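Local coordinates for protein argonaute (PDB 5I4A) that uses short guide RNAs with a 5'-hydroxyl end to bind complementary target nucleic acid and cleave it, preferring manganese for cutting DNA, at residues 102-107 and 242-247; 127-132 and 150-155; 168-173 and 207-212. All coordinates share one frame; numbering follows the deposited sequence.

Contact 1: 102-107 and 242-247. With nucleotides of chain B.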
loop_
_atom_site.group_PDB
_atom_site.type_symbol
_atom_site.label_atom_id
_atom_site.label_comp_id
_atom_site.label_asym_id
_atom_site.label_seq_id
_atom_site.Cartn_x
_atom_site.Cartn_y
_atom_site.Cartn_z
ATOM N N ASN A 102 -18.671 12.983 21.643
ATOM C CA ASN A 102 -17.759 12.914 22.772
ATOM C C ASN A 102 -16.480 13.702 22.520
ATOM O O ASN A 102 -15.448 13.422 23.139
ATOM C CB ASN A 102 -17.454 11.457 23.116
ATOM C CG ASN A 102 -18.661 10.734 23.689
ATOM O OD1 ASN A 102 -18.845 10.674 24.905
ATOM N ND2 ASN A 102 -19.497 10.192 22.811
ATOM N N ASP A 103 -16.537 14.677 21.612
ATOM C CA ASP A 103 -15.487 15.661 21.361
ATOM C C ASP A 103 -14.216 15.052 20.782
ATOM O O ASP A 103 -13.133 15.632 20.918
ATOM C CB ASP A 103 -15.162 16.463 22.625
ATOM C CG ASP A 103 -15.174 17.959 22.380
ATOM O OD1 ASP A 103 -16.270 18.523 22.174
ATOM O OD2 ASP A 103 -14.087 18.572 22.388
ATOM N N PHE A 104 -14.316 13.895 20.135
ATOM C CA PHE A 104 -13.215 13.407 19.320
ATOM C C PHE A 104 -13.146 14.199 18.022
ATOM O O PHE A 104 -14.165 14.639 17.484
ATOM C CB PHE A 104 -13.389 11.922 19.001
ATOM C CG PHE A 104 -13.038 11.002 20.137
ATOM C CD1 PHE A 104 -13.805 10.976 21.290
ATOM C CD2 PHE A 104 -11.953 10.146 20.040
ATOM C CE1 PHE A 104 -13.487 10.125 22.334
ATOM C CE2 PHE A 104 -11.630 9.290 21.079
ATOM C CZ PHE A 104 -12.398 9.280 22.228
ATOM N N TYR A 105 -11.928 14.391 17.523
ATOM C CA TYR A 105 -11.749 14.932 16.186
ATOM C C TYR A 105 -11.837 13.806 15.170
ATOM O O TYR A 105 -11.360 12.694 15.412
ATOM C CB TYR A 105 -10.402 15.644 16.056
ATOM C CG TYR A 105 -10.326 16.975 16.766
ATOM C CD1 TYR A 105 -11.474 17.609 17.221
ATOM C CD2 TYR A 105 -9.103 17.600 16.978
ATOM C CE1 TYR A 105 -11.406 18.826 17.877
ATOM C CE2 TYR A 105 -9.025 18.816 17.627
ATOM C CZ TYR A 105 -10.178 19.425 18.076
ATOM O OH TYR A 105 -10.098 20.639 18.719
ATOM N N PHE A 106 -12.460 14.092 14.033
ATOM C CA PHE A 106 -12.510 13.150 12.928
ATOM C C PHE A 106 -11.397 13.459 11.938
ATOM O O PHE A 106 -11.128 14.624 11.629
ATOM C CB PHE A 106 -13.865 13.188 12.218
ATOM C CG PHE A 106 -13.885 12.430 10.919
ATOM C CD1 PHE A 106 -14.008 11.050 10.910
ATOM C CD2 PHE A 106 -13.771 13.096 9.708
ATOM C CE1 PHE A 106 -14.020 10.350 9.716
ATOM C CE2 PHE A 106 -13.781 12.402 8.511
ATOM C CZ PHE A 106 -13.907 11.027 8.515
ATOM N N LYS A 107 -10.750 12.406 11.452
ATOM C CA LYS A 107 -9.724 12.507 10.427
ATOM C C LYS A 107 -10.017 11.465 9.359
ATOM O O LYS A 107 -10.510 10.375 9.668
ATOM C CB LYS A 107 -8.323 12.305 11.025
ATOM C CG LYS A 107 -7.167 12.572 10.072
ATOM C CD LYS A 107 -5.869 12.765 10.845
ATOM C CE LYS A 107 -4.657 12.794 9.928
ATOM N NZ LYS A 107 -3.971 11.471 9.869
ATOM N N LYS A 242 -13.196 1.692 28.672
ATOM C CA LYS A 242 -13.505 2.920 29.397
ATOM C C LYS A 242 -13.504 4.135 28.474
ATOM O O LYS A 242 -14.459 4.919 28.470
ATOM C CB LYS A 242 -12.512 3.115 30.543
ATOM C CG LYS A 242 -12.754 4.376 31.348
ATOM C CD LYS A 242 -11.995 4.354 32.662
ATOM C CE LYS A 242 -12.387 5.541 33.523
ATOM N NZ LYS A 242 -13.870 5.672 33.609
ATOM N N THR A 243 -12.438 4.305 27.686
ATOM C CA THR A 243 -12.312 5.498 26.854
ATOM C C THR A 243 -13.406 5.557 25.793
ATOM O O THR A 243 -13.921 6.637 25.480
ATOM C CB THR A 243 -10.925 5.539 26.207
ATOM O OG1 THR A 243 -9.924 5.548 27.232
ATOM C CG2 THR A 243 -10.763 6.782 25.342
ATOM N N LEU A 244 -13.782 4.408 25.233
ATOM C CA LEU A 244 -14.814 4.340 24.206
ATOM C C LEU A 244 -16.147 3.842 24.756
ATOM O O LEU A 244 -16.926 3.229 24.021
ATOM C CB LEU A 244 -14.351 3.453 23.052
ATOM C CG LEU A 244 -13.036 3.848 22.384
ATOM C CD1 LEU A 244 -12.747 2.938 21.204
ATOM C CD2 LEU A 244 -13.072 5.307 21.947
ATOM N N GLY A 245 -16.425 4.112 26.035
ATOM C CA GLY A 245 -17.617 3.565 26.663
ATOM C C GLY A 245 -18.900 3.920 25.937
ATOM O O GLY A 245 -19.837 3.120 25.886
ATOM N N PHE A 246 -18.958 5.121 25.355
ATOM C CA PHE A 246 -20.143 5.537 24.611
ATOM C C PHE A 246 -20.494 4.569 23.486
ATOM O O PHE A 246 -21.637 4.571 23.014
ATOM C CB PHE A 246 -19.944 6.944 24.044
ATOM C CG PHE A 246 -18.697 7.097 23.217
ATOM C CD1 PHE A 246 -18.701 6.788 21.866
ATOM C CD2 PHE A 246 -17.524 7.555 23.792
ATOM C CE1 PHE A 246 -17.556 6.929 21.106
ATOM C CE2 PHE A 246 -16.376 7.700 23.036
ATOM C CZ PHE A 246 -16.392 7.387 21.693
ATOM N N LEU A 247 -19.542 3.742 23.047
ATOM C CA LEU A 247 -19.836 2.713 22.058
ATOM C C LEU A 247 -20.623 1.544 22.637
ATOM O O LEU A 247 -20.992 0.641 21.879
ATOM C CB LEU A 247 -18.544 2.190 21.428
ATOM C CG LEU A 247 -17.749 3.146 20.534
ATOM C CD1 LEU A 247 -16.626 2.396 19.836
ATOM C CD2 LEU A 247 -18.656 3.826 19.520
ATOM P P C B 8 -0.466 8.224 5.602
ATOM O OP1 C B 8 -0.049 7.031 6.384
ATOM O OP2 C B 8 -0.293 8.240 4.123
ATOM O "O5'" C B 8 -2.000 8.496 5.926
ATOM C "C5'" C B 8 -2.379 9.114 7.152
ATOM C "C4'" C B 8 -3.740 9.766 7.022
ATOM O "O4'" C B 8 -3.642 10.975 6.232
ATOM C "C3'" C B 8 -4.773 8.936 6.291
ATOM O "O3'" C B 8 -5.360 7.948 7.124
ATOM C "C2'" C B 8 -5.750 9.983 5.781
ATOM O "O2'" C B 8 -6.627 10.398 6.821
ATOM C "C1'" C B 8 -4.805 11.139 5.448
#
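The ring of Phe246 lies between the side-chain amide of Asn102 on one face and the carbonyl carbon of Leu244, from its own segment, on the other. Amide and ring are stacked with their planes 19° apart, and Asn102 ND2 comes 3.2 Å from Phe246 CG, over the rim rather than the centre. Asn102 CB rests on the same face in a CH-pi contact, 4.3 Å from the ring centroid. The amide nitrogen has its polar partner elsewhere: Asn102 ND2 donates to Leu98 O in helix 84-101, which limits the amide's rotation. A first torsion that sets CG between the backbone N and the carbonyl carbon (chi1 54°) folds the Phe246 ring back beside Leu244. Its edge then meets the face of Phe104 in an offset edge-to-face pair, planes at 65°, with Phe246 CE2 3.8 Å from Phe104 CE1. At the tip of the Phe104 ring, CZ is 4.0 Å from Leu244 CD2, while Thr243 CG2 lies at the edge of the same ring. Phe99 joins both phenylalanines edge-to-face, completing an aromatic cluster. With an alanine at Phe246 the Asn102 amide is likely to lose its stacking surface, and a gap would probably open beside Phe104 and Phe99. Apart from 242-247, Lys107 NZ lies against the guide ribose, 3.3 Å from C4' of C8 of chain B. The turn that presents Asn102 and Phe104 is a Schellman motif, with Asp103 at positive phi ending helix 84-101, and it packs the junction of the N-terminal domain and linker L1 against linker L2.

Contact 2: 127-132 and 150-155; sequences VNAHLT and PKFTFL
His130 O takes a nearly straight hydrogen bond from Thr153 N (2.9 Å, 170° at the hydrogen) and also a CA-H...O contact from Phe152 CA at 3.5 Å. The return bond, His130 N to Thr153 O, measures 2.7 Å. Matching backbone pairs join Asn128 to Leu155 and Thr132 to Lys151. The hydroxyls of Thr132 and Thr153 meet beside these bonds, but their modelled separation is too short to be trusted. Next to them Lys151 leads its amine away, NZ hydrogen-bonding to Asn111 OD1. On the same side of the sheet Leu155 CG lies opposite its carbonyl carbon (chi1 -57°), which carries CD1 over one face of the His130 imidazole, 4.1 Å from the centroid in a CH-pi contact, while Thr153 O lies in plane at the ring edge. Ser114 O accepts from His130 ND1, which limits the ring's rotation. On the side of Ala129 and Phe154, Ala129 CB touches Phe154 CE1 at 3.7 Å; at the strand end Val127 CG1 meets Phe154 CB. This antiparallel hairpin of linker L1 runs between strand 111-120, beside 127-132, and strand 207-211, beside 150-155, with helix 222-231 packed on Phe152 and Phe154.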
loop_
_atom_site.group_PDB
_atom_site.type_symbol
_atom_site.label_atom_id
_atom_site.label_comp_id
_atom_site.label_asym_id
_atom_site.label_seq_id
_atom_site.Cartn_x
_atom_site.Cartn_y
_atom_site.Cartn_z
ATOM N N VAL A 127 4.451 19.975 20.729
ATOM C CA VAL A 127 3.812 18.866 20.028
ATOM C C VAL A 127 2.903 18.125 21.000
ATOM O O VAL A 127 3.314 17.803 22.121
ATOM C CB VAL A 127 4.848 17.909 19.411
ATOM C CG1 VAL A 127 4.146 16.776 18.681
ATOM C CG2 VAL A 127 5.768 18.664 18.463
ATOM N N ASN A 128 1.674 17.855 20.566
ATOM C CA ASN A 128 0.703 17.099 21.346
ATOM C C ASN A 128 0.575 15.690 20.782
ATOM O O ASN A 128 0.452 15.511 19.565
ATOM C CB ASN A 128 -0.665 17.785 21.341
ATOM C CG ASN A 128 -0.826 18.779 22.472
ATOM O OD1 ASN A 128 -1.414 19.845 22.297
ATOM N ND2 ASN A 128 -0.306 18.432 23.643
ATOM N N ALA A 129 0.599 14.698 21.669
ATOM C CA ALA A 129 0.386 13.301 21.302
ATOM C C ALA A 129 -1.052 12.944 21.662
ATOM O O ALA A 129 -1.382 12.756 22.836
ATOM C CB ALA A 129 1.387 12.390 22.005
ATOM N N HIS A 130 -1.907 12.857 20.647
ATOM C CA HIS A 130 -3.316 12.542 20.840
ATOM C C HIS A 130 -3.536 11.044 20.660
ATOM O O HIS A 130 -3.247 10.494 19.591
ATOM C CB HIS A 130 -4.181 13.317 19.851
ATOM C CG HIS A 130 -4.094 14.805 19.991
ATOM N ND1 HIS A 130 -5.084 15.556 20.586
ATOM C CD2 HIS A 130 -3.143 15.685 19.593
ATOM C CE1 HIS A 130 -4.743 16.833 20.559
ATOM N NE2 HIS A 130 -3.571 16.938 19.961
ATOM N N LEU A 131 -4.043 10.389 21.702
ATOM C CA LEU A 131 -4.499 9.015 21.555
ATOM C C LEU A 131 -5.589 8.960 20.494
ATOM O O LEU A 131 -6.539 9.744 20.521
ATOM C CB LEU A 131 -5.015 8.478 22.892
ATOM C CG LEU A 131 -5.729 7.123 22.928
ATOM C CD1 LEU A 131 -4.896 6.024 22.289
ATOM C CD2 LEU A 131 -6.075 6.757 24.364
ATOM N N THR A 132 -5.437 8.047 19.540
ATOM C CA THR A 132 -6.318 7.977 18.386
ATOM C C THR A 132 -6.827 6.553 18.218
ATOM O O THR A 132 -6.135 5.584 18.542
ATOM C CB THR A 132 -5.588 8.449 17.109
ATOM O OG1 THR A 132 -5.070 9.768 17.317
ATOM C CG2 THR A 132 -6.522 8.473 15.908
ATOM N N PRO A 150 -6.116 1.071 18.199
ATOM C CA PRO A 150 -5.456 2.185 18.880
ATOM C C PRO A 150 -4.210 2.616 18.120
ATOM O O PRO A 150 -3.449 1.788 17.610
ATOM C CB PRO A 150 -5.112 1.608 20.257
ATOM C CG PRO A 150 -5.110 0.128 20.066
ATOM C CD PRO A 150 -6.153 -0.143 19.030
ATOM N N LYS A 151 -4.019 3.926 18.029
ATOM C CA LYS A 151 -2.836 4.500 17.399
ATOM C C LYS A 151 -2.618 5.885 17.998
ATOM O O LYS A 151 -3.212 6.235 19.025
ATOM C CB LYS A 151 -2.982 4.541 15.873
ATOM C CG LYS A 151 -3.955 5.591 15.358
ATOM C CD LYS A 151 -3.735 5.886 13.882
ATOM C CE LYS A 151 -4.350 4.818 12.997
ATOM N NZ LYS A 151 -4.450 5.281 11.584
ATOM N N PHE A 152 -1.769 6.682 17.355
ATOM C CA PHE A 152 -1.442 8.002 17.864
ATOM C C PHE A 152 -1.392 9.012 16.729
ATOM O O PHE A 152 -0.998 8.695 15.604
ATOM C CB PHE A 152 -0.111 7.997 18.621
ATOM C CG PHE A 152 -0.246 7.597 20.054
ATOM C CD1 PHE A 152 -0.542 8.541 21.020
ATOM C CD2 PHE A 152 -0.101 6.274 20.438
ATOM C CE1 PHE A 152 -0.680 8.179 22.346
ATOM C CE2 PHE A 152 -0.242 5.905 21.763
ATOM C CZ PHE A 152 -0.529 6.861 22.718
ATOM N N THR A 153 -1.807 10.234 17.047
ATOM C CA THR A 153 -1.717 11.372 16.148
ATOM C C THR A 153 -0.944 12.470 16.858
ATOM O O THR A 153 -1.282 12.839 17.988
ATOM C CB THR A 153 -3.102 11.880 15.741
ATOM O OG1 THR A 153 -3.939 10.770 15.396
ATOM C CG2 THR A 153 -2.995 12.811 14.544
ATOM N N PHE A 154 0.096 12.974 16.206
ATOM C CA PHE A 154 0.947 14.012 16.770
ATOM C C PHE A 154 0.636 15.324 16.067
ATOM O O PHE A 154 0.863 15.457 14.859
ATOM C CB PHE A 154 2.420 13.628 16.638
ATOM C CG PHE A 154 2.741 12.294 17.250
ATOM C CD1 PHE A 154 2.994 12.184 18.608
ATOM C CD2 PHE A 154 2.759 11.146 16.477
ATOM C CE1 PHE A 154 3.275 10.957 19.177
ATOM C CE2 PHE A 154 3.038 9.917 17.041
ATOM C CZ PHE A 154 3.295 9.821 18.393
ATOM N N LEU A 155 0.099 16.279 16.821
ATOM C CA LEU A 155 -0.359 17.547 16.282
ATOM C C LEU A 155 0.272 18.694 17.056
ATOM O O LEU A 155 0.647 18.546 18.223
ATOM C CB LEU A 155 -1.889 17.669 16.351
ATOM C CG LEU A 155 -2.731 16.597 15.658
ATOM C CD1 LEU A 155 -4.186 16.727 16.076
ATOM C CD2 LEU A 155 -2.599 16.698 14.147
#

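Contact 3: 168-173 and 207-212. With nucleotides of chain B.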
loop_
_atom_site.group_PDB
_atom_site.type_symbol
_atom_site.label_atom_id
_atom_site.label_comp_id
_atom_site.label_asym_id
_atom_site.label_seq_id
_atom_site.Cartn_x
_atom_site.Cartn_y
_atom_site.Cartn_z
ATOM N N GLY A 168 5.060 20.057 7.191
ATOM C CA GLY A 168 4.650 20.161 5.809
ATOM C C GLY A 168 3.191 19.890 5.529
ATOM O O GLY A 168 2.761 20.014 4.377
ATOM N N TYR A 169 2.402 19.526 6.540
ATOM C CA TYR A 169 1.001 19.186 6.330
ATOM C C TYR A 169 0.153 19.722 7.470
ATOM O O TYR A 169 0.512 19.575 8.643
ATOM C CB TYR A 169 0.815 17.670 6.198
ATOM C CG TYR A 169 1.306 17.130 4.876
ATOM C CD1 TYR A 169 2.625 16.726 4.713
ATOM C CD2 TYR A 169 0.452 17.038 3.785
ATOM C CE1 TYR A 169 3.079 16.240 3.503
ATOM C CE2 TYR A 169 0.896 16.552 2.571
ATOM C CZ TYR A 169 2.211 16.154 2.436
ATOM O OH TYR A 169 2.658 15.670 1.229
ATOM N N LEU A 170 -0.973 20.334 7.113
ATOM C CA LEU A 170 -1.924 20.883 8.067
ATOM C C LEU A 170 -3.150 19.984 8.143
ATOM O O LEU A 170 -3.677 19.552 7.113
ATOM C CB LEU A 170 -2.354 22.294 7.662
ATOM C CG LEU A 170 -1.246 23.324 7.456
ATOM C CD1 LEU A 170 -1.783 24.537 6.734
ATOM C CD2 LEU A 170 -0.658 23.730 8.786
ATOM N N TYR A 171 -3.598 19.705 9.361
ATOM C CA TYR A 171 -4.820 18.950 9.594
ATOM C C TYR A 171 -5.935 19.911 9.980
ATOM O O TYR A 171 -5.777 20.710 10.909
ATOM C CB TYR A 171 -4.617 17.900 10.689
ATOM C CG TYR A 171 -5.910 17.401 11.294
ATOM C CD1 TYR A 171 -6.833 16.702 10.530
ATOM C CD2 TYR A 171 -6.204 17.628 12.633
ATOM C CE1 TYR A 171 -8.014 16.246 11.080
ATOM C CE2 TYR A 171 -7.383 17.174 13.192
ATOM C CZ TYR A 171 -8.286 16.485 12.410
ATOM O OH TYR A 171 -9.462 16.032 12.960
ATOM N N ASN A 172 -7.055 19.838 9.263
ATOM C CA ASN A 172 -8.198 20.701 9.529
ATOM C C ASN A 172 -9.092 20.045 10.573
ATOM O O ASN A 172 -9.537 18.906 10.393
ATOM C CB ASN A 172 -8.986 20.979 8.250
ATOM C CG ASN A 172 -10.116 21.967 8.468
ATOM O OD1 ASN A 172 -11.188 21.605 8.954
ATOM N ND2 ASN A 172 -9.880 23.224 8.111
ATOM N N ILE A 173 -9.363 20.775 11.658
ATOM C CA ILE A 173 -10.158 20.231 12.755
ATOM C C ILE A 173 -11.583 19.932 12.308
ATOM O O ILE A 173 -12.191 18.956 12.765
ATOM C CB ILE A 173 -10.117 21.197 13.958
ATOM C CG1 ILE A 173 -10.931 20.653 15.133
ATOM C CG2 ILE A 173 -10.621 22.570 13.571
ATOM C CD1 ILE A 173 -12.359 21.189 15.241
ATOM N N TYR A 207 -6.670 25.028 11.810
ATOM C CA TYR A 207 -5.612 24.237 11.200
ATOM C C TYR A 207 -4.515 23.969 12.219
ATOM O O TYR A 207 -4.015 24.897 12.863
ATOM C CB TYR A 207 -5.040 24.947 9.971
ATOM C CG TYR A 207 -6.018 25.010 8.822
ATOM C CD1 TYR A 207 -7.103 25.873 8.862
ATOM C CD2 TYR A 207 -5.865 24.200 7.704
ATOM C CE1 TYR A 207 -8.006 25.925 7.829
ATOM C CE2 TYR A 207 -6.766 24.255 6.657
ATOM C CZ TYR A 207 -7.832 25.124 6.726
ATOM O OH TYR A 207 -8.740 25.191 5.695
ATOM N N LEU A 208 -4.154 22.699 12.362
ATOM C CA LEU A 208 -3.047 22.274 13.200
ATOM C C LEU A 208 -2.014 21.566 12.337
ATOM O O LEU A 208 -2.339 21.014 11.282
ATOM C CB LEU A 208 -3.516 21.339 14.321
ATOM C CG LEU A 208 -4.534 21.906 15.311
ATOM C CD1 LEU A 208 -4.897 20.865 16.356
ATOM C CD2 LEU A 208 -3.989 23.162 15.969
ATOM N N PHE A 209 -0.765 21.589 12.787
ATOM C CA PHE A 209 0.295 20.873 12.093
ATOM C C PHE A 209 0.258 19.400 12.470
ATOM O O PHE A 209 0.157 19.055 13.651
ATOM C CB PHE A 209 1.659 21.474 12.425
ATOM C CG PHE A 209 1.999 22.682 11.606
ATOM C CD1 PHE A 209 2.347 22.548 10.274
ATOM C CD2 PHE A 209 1.971 23.949 12.162
ATOM C CE1 PHE A 209 2.664 23.654 9.512
ATOM C CE2 PHE A 209 2.284 25.058 11.404
ATOM C CZ PHE A 209 2.627 24.910 10.075
ATOM N N ASN A 210 0.334 18.534 11.466
ATOM C CA ASN A 210 0.348 17.092 11.670
ATOM C C ASN A 210 1.768 16.578 11.470
ATOM O O ASN A 210 2.399 16.862 10.445
ATOM C CB ASN A 210 -0.613 16.399 10.705
ATOM C CG ASN A 210 -0.743 14.915 10.976
ATOM O OD1 ASN A 210 -0.639 14.470 12.119
ATOM N ND2 ASN A 210 -0.967 14.139 9.922
ATOM N N PHE A 211 2.271 15.831 12.448
ATOM C CA PHE A 211 3.651 15.363 12.449
ATOM C C PHE A 211 3.678 13.861 12.208
ATOM O O PHE A 211 3.119 13.089 12.996
ATOM C CB PHE A 211 4.343 15.717 13.765
ATOM C CG PHE A 211 4.431 17.189 14.014
ATOM C CD1 PHE A 211 5.405 17.950 13.392
ATOM C CD2 PHE A 211 3.535 17.817 14.860
ATOM C CE1 PHE A 211 5.488 19.311 13.613
ATOM C CE2 PHE A 211 3.612 19.178 15.086
ATOM C CZ PHE A 211 4.591 19.925 14.462
ATOM N N THR A 212 4.334 13.457 11.127
ATOM C CA THR A 212 4.441 12.057 10.760
ATOM C C THR A 212 5.703 11.452 11.369
ATOM O O THR A 212 6.459 12.111 12.087
ATOM C CB THR A 212 4.441 11.910 9.241
ATOM O OG1 THR A 212 5.748 12.205 8.733
ATOM C CG2 THR A 212 3.444 12.874 8.622
ATOM P P A B 7 5.199 9.350 6.585
ATOM O OP1 A B 7 6.132 9.743 7.672
ATOM O OP2 A B 7 4.434 8.081 6.699
ATOM O "O5'" A B 7 4.186 10.561 6.368
ATOM C "C5'" A B 7 3.194 10.516 5.355
ATOM C "C4'" A B 7 1.944 11.234 5.783
ATOM O "O4'" A B 7 1.895 12.553 5.182
ATOM C "C3'" A B 7 0.639 10.589 5.361
ATOM O "O3'" A B 7 0.278 9.515 6.208
ATOM C "C2'" A B 7 -0.333 11.762 5.394
ATOM O "O2'" A B 7 -0.717 12.058 6.729
ATOM C "C1'" A B 7 0.558 12.896 4.887
ATOM P P U B 20 -18.462 20.875 5.249
ATOM O OP1 U B 20 -18.459 21.528 3.914
ATOM O OP2 U B 20 -17.272 20.094 5.681
ATOM O "O5'" U B 20 -18.789 21.959 6.375
ATOM C "C5'" U B 20 -18.379 23.314 6.246
ATOM C "C4'" U B 20 -17.288 23.662 7.231
ATOM O "O4'" U B 20 -16.196 22.724 7.077
ATOM C "C3'" U B 20 -16.648 25.036 7.054
ATOM O "O3'" U B 20 -17.353 26.062 7.738
ATOM C "C2'" U B 20 -15.227 24.846 7.585
ATOM O "O2'" U B 20 -15.173 25.054 8.989
ATOM C "C1'" U B 20 -14.961 23.365 7.299
ATOM N N1 U B 20 -14.056 23.112 6.150
ATOM C C2 U B 20 -14.491 23.244 4.837
ATOM O O2 U B 20 -15.615 23.577 4.509
ATOM N N3 U B 20 -13.543 22.960 3.884
ATOM C C4 U B 20 -12.238 22.569 4.086
ATOM O O4 U B 20 -11.515 22.356 3.112
ATOM C C5 U B 20 -11.864 22.454 5.461
ATOM C C6 U B 20 -12.765 22.722 6.412
ATOM P P U B 21 -18.543 26.887 7.032
ATOM O OP1 U B 21 -18.488 28.278 7.569
ATOM O OP2 U B 21 -19.795 26.122 7.231
ATOM O "O5'" U B 21 -18.229 26.823 5.464
ATOM C "C5'" U B 21 -17.514 27.869 4.795
ATOM C "C4'" U B 21 -16.198 28.147 5.487
ATOM O "O4'" U B 21 -15.197 27.195 5.044
ATOM C "C3'" U B 21 -15.575 29.548 5.339
ATOM O "O3'" U B 21 -15.473 30.207 6.602
ATOM C "C2'" U B 21 -14.152 29.284 4.823
ATOM O "O2'" U B 21 -13.160 30.062 5.465
ATOM C "C1'" U B 21 -13.932 27.800 5.108
ATOM N N1 U B 21 -13.018 27.178 4.133
ATOM C C2 U B 21 -11.670 27.178 4.463
ATOM O O2 U B 21 -11.226 27.612 5.493
ATOM N N3 U B 21 -10.804 26.641 3.563
ATOM C C4 U B 21 -11.146 26.108 2.351
ATOM O O4 U B 21 -10.256 25.655 1.637
ATOM C C5 U B 21 -12.545 26.138 2.041
ATOM C C6 U B 21 -13.419 26.667 2.917
#
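Asn172 reaches over Tyr207 because its CG is trans to the main-chain nitrogen (chi1 -175°), while the Tyr207 ring, with CG beside its own nitrogen, leans out from the neighbouring strand to receive it. The amide stands almost perpendicular to the ring, 86° between planes, and Asn172 ND2 lies over one face near the rim, 3.1 Å from Tyr207 CZ. Asn172 OD1 accepts a hydrogen bond from Ser175 N, which fixes the sense of the amide, and it also comes 3.2 Å from C6 of U20 of chain B. Tyr207 OH accepts a weak hydrogen bond from N3 of U21 of chain B, 3.3 Å away. Leu170 serves two aromatics: its CB abuts the edge of the Tyr207 ring, and its CD2 sits over the face of Phe209, 3.4 Å from CE1 of that ring, the two side chains pointing the same way. Tyr181 adds an edge-to-face partner to Phe209. Beneath these side chains the strands cross at 129° and are joined by Tyr171 N to Leu208 O (2.6 Å), Leu208 N to Tyr171 O (2.9 Å) and Asn210 N to Tyr169 O (3.0 Å). At the other end of the strand pair, one face of the Tyr169 ring lies against the ribose of A7 of chain B. Thr212 OG1 donates to OP1 of that nucleotide at 2.7 Å and accepts from Arg214 N, so this N-cap residue of helix 213-218 binds phosphate and helix start together. These antiparallel strands belong to the PAZ domain, and their contacts with U20 and U21 are consistent with the usual role of PAZ in holding the 3' end of a guide.

From the N terminus, the chain leaves helix 84-101 through 102-107, whose partner 242-247 comes only after all the other segments, so contact 1 closes the longest loop. Contact 2 nests inside it as the hairpin of linker L1, and contact 3 follows in series within the same loop, closing the PAZ strands. None of them cross. All three reach one antiparallel sheet. Strands 143-156 and 207-211 are neighbours, and Phe211 N lies 2.8 Å from Phe154 O, a probable hydrogen bond between contacts 2 and 3. Tyr171 OH, 2.6 Å from Phe106 O, links contacts 1 and 3. Together they join parts of the N-terminal domain, L1, PAZ and L2, the regions that make up the PAZ lobe.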